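Local coordinates for luciferase-like monooxygenase (Streptomyces bottropensis, PDB 7BIP), which probably acts as a monooxygenase in the biosynthesis of the aromatic polyketide rishirilide, in a family of flavin-dependent, bacterial luciferase-like enzymes, at residues A77-P80 / V81-H84; A136-R139 / L140-E144. One frame throughout, in Å; residues are numbered along the deposited sequence.

Overall arrangement
Both contacts are local, with centres about 16 Å apart and nearest atoms about 6 Å apart. Contact 1 is a largely buried turn that leads from strand 72-78 into helix 85-98. Contact 2 is the C-terminal end of helix 126-142 with the first residues after it, and is only partly buried. They share helices 85-98 and 126-142. Contact 1 leads into the first and rests P80 and V81 on the second; contact 2 belongs to the second and lays A136, L140 and W141 on the first. Contact 1 is mostly aliphatic and aromatic, with two backbone bonds. Contact 2 pairs a buried tryptophan with arginines, glutamates, waters and a calcium ion toward the exposed end.

Contact 1. Residues A77-P80 / V81-H84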
# COMPACT_ATOMS: atom_id res chain seq x y z
N ALA A 77 13.03 -1.98 6.01
CA ALA A 77 12.20 -3.04 6.60
C ALA A 77 10.91 -2.43 7.13
O ALA A 77 10.90 -1.24 7.46
CB ALA A 77 12.96 -3.73 7.73
N VAL A 78 9.82 -3.21 7.21
CA VAL A 78 8.63 -2.69 7.86
C VAL A 78 8.93 -2.52 9.35
O VAL A 78 9.76 -3.22 9.94
CB VAL A 78 7.40 -3.58 7.64
CG1 VAL A 78 7.02 -3.61 6.16
CG2 VAL A 78 7.64 -4.98 8.19
N LEU A 79 8.25 -1.54 9.97
CA LEU A 79 8.48 -1.23 11.38
C LEU A 79 7.26 -1.64 12.20
O LEU A 79 6.32 -0.84 12.37
CB LEU A 79 8.79 0.26 11.57
CG LEU A 79 9.98 0.80 10.76
CD1 LEU A 79 10.12 2.31 11.00
CD2 LEU A 79 11.27 0.08 11.13
N PRO A 80 7.22 -2.85 12.75
CA PRO A 80 6.02 -3.29 13.47
C PRO A 80 5.65 -2.38 14.63
O PRO A 80 4.46 -2.32 14.99
CB PRO A 80 6.37 -4.71 13.95
CG PRO A 80 7.83 -4.87 13.71
CD PRO A 80 8.22 -3.93 12.62
N VAL A 81 6.61 -1.64 15.21
CA VAL A 81 6.31 -0.78 16.35
C VAL A 81 5.28 0.29 16.01
O VAL A 81 4.56 0.77 16.90
CB VAL A 81 7.62 -0.17 16.91
CG1 VAL A 81 8.25 0.82 15.93
CG2 VAL A 81 7.39 0.48 18.26
N PHE A 82 5.16 0.67 14.74
CA PHE A 82 4.33 1.81 14.37
C PHE A 82 3.06 1.41 13.66
O PHE A 82 2.38 2.26 13.08
CB PHE A 82 5.11 2.79 13.50
CG PHE A 82 6.24 3.45 14.21
CD1 PHE A 82 6.11 3.82 15.54
CD2 PHE A 82 7.44 3.69 13.56
CE1 PHE A 82 7.16 4.41 16.21
CE2 PHE A 82 8.49 4.29 14.23
CZ PHE A 82 8.35 4.64 15.55
N THR A 83 2.72 0.13 13.66
CA THR A 83 1.49 -0.27 13.01
C THR A 83 0.79 -1.27 13.92
O THR A 83 1.23 -1.55 15.04
CB THR A 83 1.78 -0.82 11.61
OG1 THR A 83 0.56 -1.09 10.92
CG2 THR A 83 2.65 -2.08 11.68
N HIS A 84 -0.34 -1.75 13.46
CA HIS A 84 -1.09 -2.81 14.10
C HIS A 84 -0.88 -4.11 13.34
O HIS A 84 -0.94 -4.12 12.11
CB HIS A 84 -2.58 -2.45 14.10
CG HIS A 84 -3.41 -3.29 15.02
ND1 HIS A 84 -3.62 -4.63 14.83
CD2 HIS A 84 -4.11 -2.95 16.13
CE1 HIS A 84 -4.39 -5.10 15.79
NE2 HIS A 84 -4.71 -4.10 16.59
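L79 and P80 each accept a backbone hydrogen bond from three residues on, in two overlapping turns that make a short 3-10 turn at P80 and V81. F82 N meets L79 O at 3.0 Å, and the N-H points almost straight at it (169°). T83 N meets P80 O at 3.3 Å. P80 takes the second position of the first turn, where its ring fits the backbone angles and its lack of an N-H costs no bond.

The side chains of L79 and F82 lie alongside each other and point the same way. L79 CD1 comes within 4.0 Å of F82 CD2, at an oblique approach to the ring. V81 CG1 covers one face of that ring, 3.5 Å above the plane and over its centre. It gets there because chi1 of V81 (68°) sets CG1 between the backbone N and the carbonyl carbon. T83 turns its methyl to the turn: CG2 is 3.8 Å from P80 O and close to L79 O as well.

This is a beta-alpha loop of the TIM barrel, at the C-terminal end of strand 72-78. The barrel end that carries such loops is where enzymes of this fold keep their active sites. The peptide bond before A77 is cis; a non-prolyl cis peptide is also known in bacterial luciferase.

F82 also stacks on F119 and meets F116 edge to face, while P80 and V81 rest on F130 and R129 of helix 126-142. L79 N is hydrogen-bonded to E44 OE1. H84 is the N-cap of helix 85-98, its ND1 bonded to L86 N, and its ring meets F119 of the second subunit edge to face.

Contact 2. Residues A136-R139 / L140-E144; sequences AVRR and LWAEE. With CA (calcium ion), chain C.
A136 O accepts the N-H of L140 at 2.9 Å, a regular helical bond, and L140 CG packs 3.3 Å from the same oxygen. V137 O takes W141 N in turn. V137 CG1, anti to its own backbone nitrogen (chi1 167°), lies over one face of the W141 indole, 3.6 Å from the centroid of the six-membered ring, in a CH-pi contact. W141 NE1 is hydrogen-bonded to A89 O. Replacing W141 with an alanine is likely to strip V137 CG1 of its aromatic cover and leave A89 O without its indole donor. R138 O binds A142 N. The R138 chain bends at chi3, and NH1 gives a hydrogen bond to a water (2.9 Å) that in turn donates to E143 OE1; NH2 pairs with E135. R139 also bridges to E135, through NE, and its carbonyl takes E143 N at 2.9 Å as the helix ends. Just beyond, both carboxylate oxygens of E144 bind a calcium ion. A water on that ion donates to A142 O at 2.7 Å. W141 and L140 face helix 85-98, V137 and W141 reach F107 of strand 103-107, and A136 and R139 touch W148 of strand 146-149.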
# COMPACT_ATOMS: atom_id res chain seq x y z
N ALA A 136 2.91 -11.89 16.04
CA ALA A 136 1.48 -11.78 15.76
C ALA A 136 1.22 -11.84 14.26
O ALA A 136 0.28 -12.51 13.82
CB ALA A 136 0.92 -10.49 16.35
N VAL A 137 2.05 -11.16 13.46
CA VAL A 137 1.89 -11.22 12.00
C VAL A 137 2.11 -12.64 11.50
O VAL A 137 1.33 -13.16 10.69
CB VAL A 137 2.84 -10.22 11.32
CG1 VAL A 137 2.92 -10.51 9.81
CG2 VAL A 137 2.37 -8.78 11.58
N ARG A 138 3.18 -13.29 11.96
CA ARG A 138 3.44 -14.67 11.56
C ARG A 138 2.25 -15.56 11.88
O ARG A 138 1.85 -16.39 11.05
CB ARG A 138 4.70 -15.21 12.25
CG ARG A 138 5.07 -16.62 11.79
CD ARG A 138 6.05 -17.32 12.76
NE ARG A 138 5.42 -17.72 14.02
CZ ARG A 138 4.57 -18.74 14.15
NH1 ARG A 138 4.27 -19.50 13.10
NH2 ARG A 138 4.03 -19.01 15.33
N ARG A 139 1.65 -15.39 13.07
CA ARG A 139 0.51 -16.22 13.45
C ARG A 139 -0.70 -15.92 12.57
O ARG A 139 -1.42 -16.84 12.19
CB ARG A 139 0.15 -16.00 14.92
CG ARG A 139 1.10 -16.71 15.81
CD ARG A 139 0.52 -16.95 17.18
NE ARG A 139 1.64 -17.16 18.07
CZ ARG A 139 1.55 -17.28 19.38
NH1 ARG A 139 0.37 -17.22 19.99
NH2 ARG A 139 2.67 -17.46 20.07
N LEU A 140 -0.96 -14.63 12.29
CA LEU A 140 -2.08 -14.28 11.42
C LEU A 140 -1.92 -14.90 10.03
O LEU A 140 -2.92 -15.25 9.39
CB LEU A 140 -2.21 -12.76 11.32
CG LEU A 140 -2.79 -12.13 12.60
CD1 LEU A 140 -2.50 -10.64 12.65
CD2 LEU A 140 -4.29 -12.40 12.70
N TRP A 141 -0.68 -15.06 9.56
CA TRP A 141 -0.46 -15.70 8.27
C TRP A 141 -0.57 -17.22 8.35
O TRP A 141 -1.11 -17.86 7.44
CB TRP A 141 0.93 -15.36 7.73
CG TRP A 141 1.15 -13.97 7.25
CD1 TRP A 141 0.23 -13.07 6.81
CD2 TRP A 141 2.43 -13.35 7.12
NE1 TRP A 141 0.86 -11.90 6.42
CE2 TRP A 141 2.22 -12.05 6.60
CE3 TRP A 141 3.74 -13.75 7.41
CZ2 TRP A 141 3.26 -11.17 6.35
CZ3 TRP A 141 4.78 -12.87 7.15
CH2 TRP A 141 4.54 -11.60 6.64
N ALA A 142 -0.01 -17.82 9.42
CA ALA A 142 0.18 -19.26 9.47
C ALA A 142 -1.01 -20.02 10.01
O ALA A 142 -1.13 -21.22 9.75
CB ALA A 142 1.40 -19.59 10.33
N GLU A 143 -1.88 -19.35 10.77
CA GLU A 143 -2.91 -20.02 11.55
C GLU A 143 -4.27 -19.37 11.33
O GLU A 143 -4.39 -18.28 10.76
CB GLU A 143 -2.59 -20.00 13.06
CG GLU A 143 -1.20 -20.51 13.44
CD GLU A 143 -1.02 -21.99 13.19
OE1 GLU A 143 0.13 -22.43 12.97
OE2 GLU A 143 -2.03 -22.73 13.22
N GLU A 144 -5.30 -20.06 11.81
CA GLU A 144 -6.68 -19.59 11.78
C GLU A 144 -7.24 -19.65 13.19
O GLU A 144 -6.68 -20.30 14.07
CB GLU A 144 -7.53 -20.45 10.83
CG GLU A 144 -6.99 -20.48 9.42
CD GLU A 144 -6.00 -21.61 9.16
OE1 GLU A 144 -6.08 -22.67 9.83
OE2 GLU A 144 -5.15 -21.44 8.27
CA CA C . -4.56 -23.85 8.37
O HOH W 1 2.22 -21.46 13.88
O HOH W 2 -2.62 -23.45 9.67
O HOH W 3 -5.28 -25.51 9.95